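Side-chain contacts in WA352 (PDB 5ZT3), which is linked to cytoplasmic male sterility in rice, being a mitochondrial protein of which this all-helical chain is the piece that holds the DUF8018 region: residues S75-W78 and M79-A83; R67-A70 and G71-P74; L98-L101 and H102-D106. All coordinates share one frame; numbering follows the deposited sequence.

The three contacts come one after another along the chain, with contact 2 first. Residues 67-74 cover the C-terminal end of helix 45-72 and its exit; contact 1 (residues 75-83) takes over directly, running through a loop into the short helix 78-81. Their centres lie about 8 Å apart and they touch: the indole of Trp78 packs back on Met69 and Ala70, and its NE1 makes a probable hydrogen bond to His73 ND1. Contact 3 (residues 98-106) follows on helix 98-111, about 18 Å from contact 1 and 16 Å from contact 2, centre to centre, and touches neither. Helix 45-72 ties them together: both helix 78-81 and helix 98-111 pack on it, within the one DUF8018 region.

Contact 1 (S75-W78 and M79-A83); sequences SGDW and MGWGA
Asp77 plays two parts at once: it is the centre of an inverse gamma turn and the N-cap of helix 78-81, reaching forward to Gly80 and Trp81. The turn is closed by a weak bond from Trp78 N to Gly76 O. With CG anti to the backbone N (chi1 -167°), the carboxylate swings towards the first turn of the helix. OD1 accepts from Gly80 N at 3.0 Å, a weak, bent capping bond (131° at the hydrogen), while OD2 lies 3.3 Å from Trp81 CD1, at the rim of the indole and near its plane. Carboxylate and indole stand almost perpendicular, 86° apart. Aspartate suits this place because its short side chain can meet an amide at the helix start, and its negative charge probably interacts favourably with the helix dipole. The backbone carries the turn onward: Trp81 N donates to Asp77 O at 2.8 Å and Gly82 N to Trp78 O at 2.8 Å.

The glycines answer to crowding. A beta carbon on Gly80 would fall 2.6 Å from Asp77 OD1, and one on Gly82 would come 2.5 Å from Trp78 O. Separately, the six-membered ring of Trp78 comes in obliquely, CE3 lying 3.4 Å from Gly82 CA. At the pyrrole end Trp78 NE1 is probably hydrogen-bonded to His73 ND1, which would satisfy a buried polar group. Trp81, by contrast, is exposed and makes a cation-pi contact with Arg126. The arrangement is that of an aspartate-capped helix start, here a short helix entered straight from an inverse gamma turn, with Trp78, and Met79 beside Ile66 and Arg67, packing it on helix 45-72.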
ATOM      1  N   SER A  75      12.521  11.321   7.367  1.00 14.51           N
ATOM      2  CA  SER A  75      12.958  11.987   6.145  1.00 15.81           C
ATOM      3  C   SER A  75      12.165  11.552   4.919  1.00 15.34           C
ATOM      4  O   SER A  75      12.166  12.267   3.909  1.00 17.01           O
ATOM      5  CB  SER A  75      14.444  11.702   5.913  1.00 19.26           C
ATOM      6  OG  SER A  75      15.237  12.370   6.881  1.00 23.95           O
ATOM      7  N   GLY A  76      11.525  10.392   4.968  1.00 12.27           N
ATOM      8  CA  GLY A  76      10.723   9.958   3.850  1.00 12.18           C
ATOM      9  C   GLY A  76       9.333  10.563   3.896  1.00 11.93           C
ATOM     10  O   GLY A  76       8.744  10.755   4.961  1.00 12.35           O
ATOM     11  N   ASP A  77       8.798  10.874   2.716  1.00 12.49           N
ATOM     12  CA  ASP A  77       7.441  11.418   2.637  1.00 13.66           C
ATOM     13  C   ASP A  77       6.441  10.259   2.584  1.00 11.66           C
ATOM     14  O   ASP A  77       5.805   9.975   1.569  1.00 13.51           O
ATOM     15  CB  ASP A  77       7.295  12.374   1.463  1.00 15.43           C
ATOM     16  CG  ASP A  77       6.017  13.192   1.540  1.00 20.37           C
ATOM     17  OD1 ASP A  77       5.173  12.914   2.428  1.00 18.08           O
ATOM     18  OD2 ASP A  77       5.845  14.102   0.704  1.00 21.55           O
ATOM     19  N   TRP A  78       6.314   9.598   3.734  1.00 12.26           N
ATOM     20  CA  TRP A  78       5.479   8.407   3.852  1.00 11.79           C
ATOM     21  C   TRP A  78       3.993   8.750   3.771  1.00 11.32           C
ATOM     22  O   TRP A  78       3.238   8.124   3.009  1.00 12.03           O
ATOM     23  CB  TRP A  78       5.866   7.635   5.121  1.00 11.79           C
ATOM     24  CG  TRP A  78       7.102   6.875   4.831  1.00 11.13           C
ATOM     25  CD1 TRP A  78       8.391   7.199   5.163  1.00 12.13           C
ATOM     26  CD2 TRP A  78       7.171   5.699   4.037  1.00 10.80           C
ATOM     27  NE1 TRP A  78       9.256   6.270   4.629  1.00 11.01           N
ATOM     28  CE2 TRP A  78       8.529   5.339   3.935  1.00 10.91           C
ATOM     29  CE3 TRP A  78       6.209   4.895   3.419  1.00 11.19           C
ATOM     30  CZ2 TRP A  78       8.943   4.219   3.219  1.00 11.28           C
ATOM     31  CZ3 TRP A  78       6.622   3.791   2.706  1.00 11.80           C
ATOM     32  CH2 TRP A  78       7.975   3.460   2.610  1.00 12.25           C
ATOM     33  N   MET A  79       3.550   9.771   4.508  1.00 13.11           N
ATOM     34  CA  MET A  79       2.135  10.124   4.465  1.00 13.47           C
ATOM     35  C   MET A  79       1.720  10.704   3.118  1.00 14.62           C
ATOM     36  O   MET A  79       0.537  10.629   2.770  1.00 15.19           O
ATOM     37  CB  MET A  79       1.771  11.066   5.615  1.00 14.52           C
ATOM     38  CG  MET A  79       1.931  10.435   6.995  1.00 17.91           C
ATOM     39  SD  MET A  79       1.019   8.880   7.175  1.00 28.44           S
ATOM     40  CE  MET A  79      -0.668   9.448   7.138  1.00 34.50           C
ATOM     41  N   GLY A  80       2.648  11.263   2.348  1.00 14.12           N
ATOM     42  CA  GLY A  80       2.288  11.808   1.054  1.00 15.35           C
ATOM     43  C   GLY A  80       2.435  10.834  -0.100  1.00 13.59           C
ATOM     44  O   GLY A  80       1.596  10.819  -1.005  1.00 15.37           O
ATOM     45  N   TRP A  81       3.479  10.004  -0.072  1.00 12.95           N
ATOM     46  CA  TRP A  81       3.845   9.185  -1.221  1.00 12.72           C
ATOM     47  C   TRP A  81       4.159   7.740  -0.851  1.00 12.69           C
ATOM     48  O   TRP A  81       4.612   6.979  -1.722  1.00 13.44           O
ATOM     49  CB  TRP A  81       5.052   9.810  -1.937  1.00 13.63           C
ATOM     50  CG  TRP A  81       4.773  11.146  -2.540  1.00 16.03           C
ATOM     51  CD1 TRP A  81       5.107  12.363  -2.028  1.00 19.63           C
ATOM     52  CD2 TRP A  81       4.100  11.396  -3.774  1.00 21.31           C
ATOM     53  NE1 TRP A  81       4.682  13.362  -2.874  1.00 24.68           N
ATOM     54  CE2 TRP A  81       4.062  12.791  -3.953  1.00 22.33           C
ATOM     55  CE3 TRP A  81       3.531  10.573  -4.750  1.00 24.56           C
ATOM     56  CZ2 TRP A  81       3.473  13.386  -5.068  1.00 26.33           C
ATOM     57  CZ3 TRP A  81       2.945  11.166  -5.857  1.00 27.33           C
ATOM     58  CH2 TRP A  81       2.922  12.558  -6.005  1.00 26.79           C
ATOM     59  N   GLY A  82       3.898   7.330   0.390  1.00 11.77           N
ATOM     60  CA  GLY A  82       4.303   6.010   0.831  1.00 11.58           C
ATOM     61  C   GLY A  82       3.682   4.868   0.050  1.00 11.96           C
ATOM     62  O   GLY A  82       4.307   3.815  -0.103  1.00 13.00           O
ATOM     63  N   ALA A  83       2.452   5.037  -0.438  1.00 11.92           N
ATOM     64  CA  ALA A  83       1.835   3.920  -1.144  1.00 11.35           C
ATOM     65  C   ALA A  83       2.635   3.535  -2.378  1.00 11.99           C
ATOM     66  O   ALA A  83       2.697   2.349  -2.725  1.00 14.83           O
ATOM     67  CB  ALA A  83       0.378   4.224  -1.482  1.00 14.43           C
TER

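Contact 2 (R67-A70 and G71-P74); sequences RKMA and GLHP
Lys68 O accepts from Leu72 N at 3.1 Å in the last regular turn of helix 45-72, whose C-terminal end this contact forms. That bond is nearly straight, 164° at the hydrogen. The same oxygen also takes a weak bond from Gly71 N at 3.3 Å, so two amides share it. One residue on, His73 N donates to Met69 O at 2.7 Å, but more bent (138°), and His73 is where the chain leaves helical geometry. Pro74 has no N-H to give to Ala70 O, so the helical hydrogen-bond pattern cannot continue there; its own carbonyl oxygen is taken by Arg128.

Beside these bonds, side chains one turn apart lean on each other. The aliphatic part of Lys68 crosses Leu72: its chain starts extended and then bends at chi2 (70°), which sets CG 3.9 Å and CE 4.1 Å from Leu72 CD1. Lysine does well here because its methylenes give the leucine an apolar neighbour while NZ goes on to bond Asn112 OD1. Leu72 itself sits close over the backbone, with its CG 3.4 Å from Lys68 O, and it also touches Phe118 of helix 116-124. Met69, the buried member, bends at chi2 and chi3, bringing CE to 4.1 Å from His73 CB, while its sulfur lies more loosely by Leu72. The flexible, apolar thioether can fill the space against Leu108, Phe118 and Leu121, joining this helix end to helices 98-111 and 116-124. Ala70, with only a methyl, suits the face that the Trp78 indole covers. Its carbonyl oxygen, where the next helical N-H would come, is met instead by a C-H: Pro74 CA approaches Ala70 O at 3.6 Å in a CA-H...O contact.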
ATOM      1  N   ARG A  67       2.170   4.170   8.155  1.00 12.82           N
ATOM      2  CA  ARG A  67       2.243   4.863   9.434  1.00 14.41           C
ATOM      3  C   ARG A  67       3.460   4.411  10.226  1.00 13.38           C
ATOM      4  O   ARG A  67       4.120   5.224  10.883  1.00 15.93           O
ATOM      5  CB  ARG A  67       0.941   4.675  10.211  1.00 17.70           C
ATOM      6  CG  ARG A  67      -0.177   5.573   9.681  1.00 23.61           C
ATOM      7  CD  ARG A  67      -1.487   5.420  10.450  1.00 35.17           C
ATOM      8  NE  ARG A  67      -1.505   6.162  11.708  1.00 47.09           N
ATOM      9  CZ  ARG A  67      -1.406   7.488  11.822  1.00 53.45           C
ATOM     10  NH1 ARG A  67      -1.424   8.053  13.024  1.00 53.40           N
ATOM     11  NH2 ARG A  67      -1.297   8.262  10.747  1.00 56.55           N
ATOM     12  N   LYS A  68       3.778   3.116  10.188  1.00 13.69           N
ATOM     13  CA  LYS A  68       4.984   2.629  10.856  1.00 13.68           C
ATOM     14  C   LYS A  68       6.233   3.271  10.262  1.00 12.91           C
ATOM     15  O   LYS A  68       7.104   3.772  10.990  1.00 12.87           O
ATOM     16  CB  LYS A  68       5.047   1.108  10.723  1.00 16.59           C
ATOM     17  CG  LYS A  68       6.253   0.457  11.371  1.00 20.77           C
ATOM     18  CD  LYS A  68       6.167   0.539  12.885  1.00 27.45           C
ATOM     19  CE  LYS A  68       7.053  -0.505  13.540  1.00 34.45           C
ATOM     20  NZ  LYS A  68       6.953  -0.479  15.029  1.00 33.27           N
ATOM     21  N   MET A  69       6.343   3.263   8.931  1.00 12.76           N
ATOM     22  CA  MET A  69       7.523   3.826   8.285  1.00 11.27           C
ATOM     23  C   MET A  69       7.622   5.332   8.483  1.00 12.07           C
ATOM     24  O   MET A  69       8.735   5.874   8.505  1.00 12.50           O
ATOM     25  CB  MET A  69       7.510   3.517   6.784  1.00 11.69           C
ATOM     26  CG  MET A  69       7.820   2.062   6.434  1.00 11.27           C
ATOM     27  SD  MET A  69       9.457   1.532   6.985  1.00 12.53           S
ATOM     28  CE  MET A  69      10.522   2.691   6.115  1.00 13.50           C
ATOM     29  N   ALA A  70       6.484   6.023   8.594  1.00 12.03           N
ATOM     30  CA  ALA A  70       6.522   7.472   8.740  1.00 11.67           C
ATOM     31  C   ALA A  70       7.323   7.862   9.972  1.00 12.25           C
ATOM     32  O   ALA A  70       8.102   8.823   9.935  1.00 13.29           O
ATOM     33  CB  ALA A  70       5.107   8.030   8.831  1.00 12.62           C
ATOM     34  N   GLY A  71       7.166   7.104  11.060  1.00 12.38           N
ATOM     35  CA  GLY A  71       7.921   7.334  12.277  1.00 12.43           C
ATOM     36  C   GLY A  71       9.332   6.786  12.234  1.00 13.85           C
ATOM     37  O   GLY A  71      10.254   7.426  12.747  1.00 13.90           O
ATOM     38  N   LEU A  72       9.526   5.601  11.647  1.00 12.24           N
ATOM     39  CA  LEU A  72      10.873   5.044  11.553  1.00 12.61           C
ATOM     40  C   LEU A  72      11.756   5.833  10.592  1.00 11.59           C
ATOM     41  O   LEU A  72      12.984   5.844  10.747  1.00 13.80           O
ATOM     42  CB  LEU A  72      10.817   3.592  11.082  1.00 14.36           C
ATOM     43  CG  LEU A  72      10.111   2.596  11.997  1.00 13.03           C
ATOM     44  CD1 LEU A  72      10.052   1.220  11.337  1.00 16.29           C
ATOM     45  CD2 LEU A  72      10.802   2.519  13.357  1.00 17.02           C
ATOM     46  N   HIS A  73      11.157   6.502   9.609  1.00 12.37           N
ATOM     47  CA  HIS A  73      11.886   7.193   8.549  1.00 10.82           C
ATOM     48  C   HIS A  73      11.308   8.595   8.362  1.00 11.64           C
ATOM     49  O   HIS A  73      10.609   8.869   7.379  1.00 11.73           O
ATOM     50  CB  HIS A  73      11.802   6.373   7.264  1.00 10.96           C
ATOM     51  CG  HIS A  73      12.605   6.926   6.136  1.00 10.73           C
ATOM     52  ND1 HIS A  73      12.177   6.854   4.831  1.00 11.80           N
ATOM     53  CD2 HIS A  73      13.821   7.519   6.104  1.00 14.14           C
ATOM     54  CE1 HIS A  73      13.085   7.391   4.038  1.00 13.06           C
ATOM     55  NE2 HIS A  73      14.094   7.806   4.786  1.00 13.48           N
ATOM     56  N   PRO A  74      11.584   9.511   9.302  1.00 12.48           N
ATOM     57  CA  PRO A  74      10.978  10.853   9.210  1.00 13.28           C
ATOM     58  C   PRO A  74      11.362  11.619   7.961  1.00 13.56           C
ATOM     59  O   PRO A  74      10.593  12.483   7.522  1.00 15.95           O
ATOM     60  CB  PRO A  74      11.469  11.557  10.486  1.00 14.01           C
ATOM     61  CG  PRO A  74      11.748  10.441  11.436  1.00 15.05           C
ATOM     62  CD  PRO A  74      12.249   9.286  10.594  1.00 11.71           C
TER

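Contact 3 (L98-L101 and H102-D106); sequences LARL and HQMLD
Arg100 and Gln103 lie side by side on the surface of helix 98-111, joined by an i to i+3 side-chain bond of an alpha helix. Gln103 OE1 reaches the NE and NH2 side of the guanidinium, accepting from Arg100 NE at 3.0 Å (140° at the hydrogen) and, weakly, from Arg100 NH2 at 3.2 Å. The NE donor stands above the carbonyl plane instead of on a lone pair, and guanidinium and amide are turned 64° apart. Arg100 bends at chi2 and chi3, which turns that side towards the extended Gln103; both long polar chains suit an exposed face.

Beneath them runs the regular alpha-helical pattern: His102, Gln103, Met104 and Leu105 give their N-H to the carbonyls of Leu98, Ala99, Arg100 and Leu101, four residues back, all at 2.9 to 3.0 Å. Asp106 N continues it to His102 O, and Arg100 N is met by Asp97 OD1 at the helix start.

Met104 is buried, and its sulfur lies 3.7 Å from Arg100 CD at the border of that face and 4.2 Å from Leu101 CD2, its apolar chain also reaching Leu86, Thr117 and Leu121. Replacing it with an alanine would probably open a gap beside Leu121 and leave the arginine methylenes without their apolar backing. His102 instead lies alongside Leu98, and its CD2 edge comes 3.4 Å from Leu98 O, near the ring plane.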
ATOM      1  N   LEU A  98      -1.011  -9.643  -1.069  1.00 16.35           N
ATOM      2  CA  LEU A  98      -1.489  -9.405   0.292  1.00 17.47           C
ATOM      3  C   LEU A  98      -0.593 -10.078   1.329  1.00 15.28           C
ATOM      4  O   LEU A  98      -0.212  -9.463   2.333  1.00 15.97           O
ATOM      5  CB  LEU A  98      -2.933  -9.884   0.424  1.00 20.11           C
ATOM      6  CG  LEU A  98      -3.641  -9.570   1.741  1.00 24.06           C
ATOM      7  CD1 LEU A  98      -3.920  -8.086   1.900  1.00 29.98           C
ATOM      8  CD2 LEU A  98      -4.923 -10.387   1.852  1.00 31.05           C
ATOM      9  N   ALA A  99      -0.227 -11.341   1.095  1.00 15.61           N
ATOM     10  CA  ALA A  99       0.612 -12.047   2.060  1.00 16.38           C
ATOM     11  C   ALA A  99       1.985 -11.400   2.177  1.00 15.74           C
ATOM     12  O   ALA A  99       2.571 -11.372   3.265  1.00 15.69           O
ATOM     13  CB  ALA A  99       0.746 -13.519   1.681  1.00 18.22           C
ATOM     14  N   ARG A 100       2.520 -10.880   1.068  1.00 14.79           N
ATOM     15  CA  ARG A 100       3.814 -10.199   1.131  1.00 15.02           C
ATOM     16  C   ARG A 100       3.733  -8.936   1.981  1.00 14.83           C
ATOM     17  O   ARG A 100       4.656  -8.636   2.749  1.00 14.27           O
ATOM     18  CB  ARG A 100       4.323  -9.890  -0.282  1.00 16.89           C
ATOM     19  CG  ARG A 100       5.453  -8.844  -0.373  1.00 20.39           C
ATOM     20  CD  ARG A 100       6.714  -9.233   0.400  1.00 35.22           C
ATOM     21  NE  ARG A 100       6.962 -10.661   0.396  1.00 45.59           N
ATOM     22  CZ  ARG A 100       7.562 -11.326  -0.588  1.00 56.77           C
ATOM     23  NH1 ARG A 100       7.953 -10.699  -1.695  1.00 58.82           N
ATOM     24  NH2 ARG A 100       7.740 -12.646  -0.489  1.00 62.00           N
ATOM     25  N   LEU A 101       2.642  -8.177   1.852  1.00 13.74           N
ATOM     26  CA  LEU A 101       2.461  -7.011   2.705  1.00 13.78           C
ATOM     27  C   LEU A 101       2.402  -7.413   4.173  1.00 14.50           C
ATOM     28  O   LEU A 101       2.988  -6.741   5.030  1.00 14.05           O
ATOM     29  CB  LEU A 101       1.203  -6.248   2.284  1.00 14.19           C
ATOM     30  CG  LEU A 101       1.236  -5.492   0.953  1.00 13.89           C
ATOM     31  CD1 LEU A 101      -0.143  -4.927   0.658  1.00 18.03           C
ATOM     32  CD2 LEU A 101       2.286  -4.382   0.969  1.00 16.82           C
ATOM     33  N   HIS A 102       1.713  -8.519   4.482  1.00 13.85           N
ATOM     34  CA  HIS A 102       1.720  -9.003   5.862  1.00 13.26           C
ATOM     35  C   HIS A 102       3.128  -9.359   6.321  1.00 12.95           C
ATOM     36  O   HIS A 102       3.518  -9.043   7.453  1.00 15.11           O
ATOM     37  CB  HIS A 102       0.780 -10.200   6.027  1.00 16.63           C
ATOM     38  CG  HIS A 102      -0.656  -9.820   6.235  1.00 15.96           C
ATOM     39  ND1 HIS A 102      -1.169  -9.497   7.474  1.00 23.33           N
ATOM     40  CD2 HIS A 102      -1.688  -9.725   5.366  1.00 20.34           C
ATOM     41  CE1 HIS A 102      -2.453  -9.207   7.355  1.00 23.17           C
ATOM     42  NE2 HIS A 102      -2.790  -9.329   6.085  1.00 18.84           N
ATOM     43  N   GLN A 103       3.914 -10.001   5.453  1.00 13.99           N
ATOM     44  CA  GLN A 103       5.292 -10.334   5.811  1.00 14.82           C
ATOM     45  C   GLN A 103       6.107  -9.074   6.080  1.00 14.88           C
ATOM     46  O   GLN A 103       6.888  -9.021   7.038  1.00 15.92           O
ATOM     47  CB  GLN A 103       5.932 -11.166   4.701  1.00 16.62           C
ATOM     48  CG  GLN A 103       7.379 -11.556   4.975  1.00 17.92           C
ATOM     49  CD  GLN A 103       8.004 -12.331   3.830  1.00 29.48           C
ATOM     50  OE1 GLN A 103       7.448 -12.400   2.732  1.00 36.66           O
ATOM     51  NE2 GLN A 103       9.171 -12.914   4.079  1.00 34.54           N
ATOM     52  N   MET A 104       5.928  -8.045   5.247  1.00 13.46           N
ATOM     53  CA  MET A 104       6.654  -6.791   5.434  1.00 13.69           C
ATOM     54  C   MET A 104       6.268  -6.121   6.747  1.00 15.47           C
ATOM     55  O   MET A 104       7.142  -5.650   7.494  1.00 14.53           O
ATOM     56  CB  MET A 104       6.367  -5.874   4.242  1.00 13.96           C
ATOM     57  CG  MET A 104       6.950  -6.412   2.939  1.00 14.36           C
ATOM     58  SD  MET A 104       6.302  -5.656   1.447  1.00 19.31           S
ATOM     59  CE  MET A 104       6.722  -3.955   1.750  1.00 20.64           C
ATOM     60  N   LEU A 105       4.968  -6.080   7.058  1.00 15.22           N
ATOM     61  CA  LEU A 105       4.532  -5.476   8.313  1.00 14.51           C
ATOM     62  C   LEU A 105       5.079  -6.247   9.509  1.00 15.92           C
ATOM     63  O   LEU A 105       5.544  -5.644  10.489  1.00 16.85           O
ATOM     64  CB  LEU A 105       3.008  -5.399   8.362  1.00 15.64           C
ATOM     65  CG  LEU A 105       2.460  -4.748   9.635  1.00 16.96           C
ATOM     66  CD1 LEU A 105       2.961  -3.323   9.758  1.00 20.34           C
ATOM     67  CD2 LEU A 105       0.941  -4.795   9.672  1.00 23.66           C
ATOM     68  N   ASP A 106       5.069  -7.584   9.438  1.00 16.50           N
ATOM     69  CA  ASP A 106       5.627  -8.379  10.531  1.00 15.90           C
ATOM     70  C   ASP A 106       7.107  -8.075  10.731  1.00 16.11           C
ATOM     71  O   ASP A 106       7.586  -7.991  11.873  1.00 17.12           O
ATOM     72  CB  ASP A 106       5.427  -9.872  10.268  1.00 19.65           C
ATOM     73  CG  ASP A 106       6.242 -10.746  11.209  1.00 34.82           C
ATOM     74  OD1 ASP A 106       5.807 -10.937  12.361  1.00 44.56           O
ATOM     75  OD2 ASP A 106       7.316 -11.240  10.798  1.00 38.24           O
TER